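Local coordinates for protein hydroxyglutarate synthase (Pseudomonas putida, PDB 6W1G) that catalyses the iron(II)-dependent decarboxylation and hydroxylation of 2-oxoadipate to (R)-2-hydroxyglutarate, a step of D-lysine catabolism, at residues Thr83-Phe88 with Thr111-Val116. Residues are numbered along the deposited sequence; the frame is centred on the assembly and turned at random.
Sequences TIARLF and TAFRAV
Phe113 reaches from strand 108-114 toward helix 78-90 and meets Phe88 and Ala85, joining the helix to the mixed sheet it packs on. The βαβββ order of strand 69-75, this helix and strands 94-100, 108-114 and 127-133 is that of the vicinal oxygen chelate (glyoxalase) module, consistent with the family's clan. The helix and strand segments run roughly parallel, at 24°, with their axes 9.7 Å apart, a gap that large apolar side chains can bridge. The side chains of Phe88 and Phe113 cross at about a right angle, while their ring planes are inclined by only 41°, an oblique pairing with the centroids 4.9 Å apart. One side of the Phe88 ring does the touching: CD2 of Phe88 lies over one face of the Phe113 ring, offset toward the rim and 3.4 Å from CD1 of Phe113. In Phe113, CG stands anti to the carbonyl carbon (chi1 -67°), which sends the ring out to the helix, where its far end meets Ala85. The small methyl of Ala85 suits this place, because the ring can come close to the helix backbone itself. CG2 of Ile84 adds a looser apolar contact with CE1 of Phe113. Replacing Phe113 by an alanine would probably open a gap between helix and strand and leave the Phe88 ring without the face it packs against. Thr130 of strand 127-133 touches both rings, and Pro95 of strand 94-100 touches Phe113, so the neighbouring strands also line this buried, largely apolar contact. At the helix surface, CE2 of Phe113 lies 3.6 Å from both CA and CB of Ala85.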
# COMPACT_ATOMS: atom_id res chain seq x y z
N THR A 83 -3.10 2.71 -19.39
CA THR A 83 -4.56 2.69 -19.31
C THR A 83 -5.03 2.48 -17.89
O THR A 83 -6.02 3.08 -17.45
CB THR A 83 -5.09 1.61 -20.25
OG1 THR A 83 -4.68 1.90 -21.59
CG2 THR A 83 -6.59 1.62 -20.24
N ILE A 84 -4.32 1.62 -17.14
CA ILE A 84 -4.72 1.45 -15.76
C ILE A 84 -4.54 2.72 -14.94
O ILE A 84 -5.35 2.98 -14.04
CB ILE A 84 -4.06 0.21 -15.18
CG1 ILE A 84 -5.09 -0.43 -14.28
CG2 ILE A 84 -2.84 0.48 -14.62
CD1 ILE A 84 -4.77 -1.82 -14.00
N ALA A 85 -3.56 3.57 -15.27
CA ALA A 85 -3.48 4.87 -14.61
C ALA A 85 -4.73 5.68 -14.86
O ALA A 85 -5.23 6.36 -13.96
CB ALA A 85 -2.26 5.62 -15.09
N ARG A 86 -5.25 5.64 -16.09
CA ARG A 86 -6.49 6.36 -16.40
C ARG A 86 -7.68 5.79 -15.64
O ARG A 86 -8.55 6.52 -15.19
CB ARG A 86 -6.77 6.35 -17.90
CG ARG A 86 -5.72 7.09 -18.70
CD ARG A 86 -5.93 6.85 -20.20
NE ARG A 86 -7.23 7.35 -20.65
CZ ARG A 86 -8.06 6.71 -21.45
NH1 ARG A 86 -7.76 5.50 -21.92
NH2 ARG A 86 -9.22 7.28 -21.77
N LEU A 87 -7.75 4.46 -15.54
CA LEU A 87 -8.78 3.79 -14.77
C LEU A 87 -8.76 4.25 -13.31
O LEU A 87 -9.79 4.61 -12.74
CB LEU A 87 -8.57 2.27 -14.88
CG LEU A 87 -9.63 1.36 -14.29
CD1 LEU A 87 -9.66 0.01 -15.01
CD2 LEU A 87 -9.41 1.17 -12.80
N PHE A 88 -7.57 4.23 -12.71
CA PHE A 88 -7.46 4.62 -11.32
C PHE A 88 -7.69 6.11 -11.10
O PHE A 88 -8.17 6.50 -10.03
CB PHE A 88 -6.11 4.16 -10.76
CG PHE A 88 -5.96 2.69 -10.58
CD1 PHE A 88 -6.95 1.95 -10.02
CD2 PHE A 88 -4.78 2.06 -10.93
CE1 PHE A 88 -6.79 0.58 -9.82
CE2 PHE A 88 -4.63 0.73 -10.74
CZ PHE A 88 -5.63 -0.01 -10.21
N THR A 111 4.75 1.11 -9.13
CA THR A 111 4.30 2.30 -8.42
C THR A 111 3.08 1.91 -7.62
O THR A 111 2.57 0.80 -7.77
CB THR A 111 3.96 3.44 -9.39
OG1 THR A 111 3.74 4.66 -8.67
CG2 THR A 111 2.75 3.18 -10.22
N ALA A 112 2.58 2.80 -6.77
CA ALA A 112 1.31 2.55 -6.11
C ALA A 112 0.34 3.68 -6.46
O ALA A 112 0.66 4.85 -6.31
CB ALA A 112 1.43 2.44 -4.61
N PHE A 113 -0.86 3.31 -6.87
CA PHE A 113 -1.91 4.27 -7.14
C PHE A 113 -2.69 4.50 -5.84
O PHE A 113 -3.15 3.52 -5.23
CB PHE A 113 -2.82 3.79 -8.27
CG PHE A 113 -2.12 3.73 -9.59
CD1 PHE A 113 -1.52 2.55 -10.03
CD2 PHE A 113 -2.07 4.84 -10.41
CE1 PHE A 113 -0.90 2.51 -11.28
CE2 PHE A 113 -1.46 4.78 -11.63
CZ PHE A 113 -0.87 3.61 -12.06
N ARG A 114 -2.85 5.76 -5.45
CA ARG A 114 -3.52 6.10 -4.21
C ARG A 114 -3.96 7.55 -4.27
O ARG A 114 -3.45 8.34 -5.07
CB ARG A 114 -2.66 5.85 -2.96
CG ARG A 114 -1.38 6.67 -2.91
CD ARG A 114 -0.75 6.50 -1.55
NE ARG A 114 0.44 7.28 -1.28
CZ ARG A 114 0.45 8.48 -0.68
NH1 ARG A 114 -0.66 9.15 -0.46
NH2 ARG A 114 1.61 8.99 -0.27
N ALA A 115 -4.89 7.93 -3.39
CA ALA A 115 -5.18 9.33 -3.15
C ALA A 115 -4.02 9.93 -2.38
O ALA A 115 -3.19 9.25 -1.79
CB ALA A 115 -6.47 9.45 -2.39
N VAL A 116 -3.96 11.26 -2.39
CA VAL A 116 -2.78 11.96 -1.91
C VAL A 116 -3.02 12.90 -0.73
O VAL A 116 -2.06 13.27 -0.02
CB VAL A 116 -2.03 12.68 -3.05
CG1 VAL A 116 -1.62 11.66 -4.14
CG2 VAL A 116 -2.84 13.85 -3.57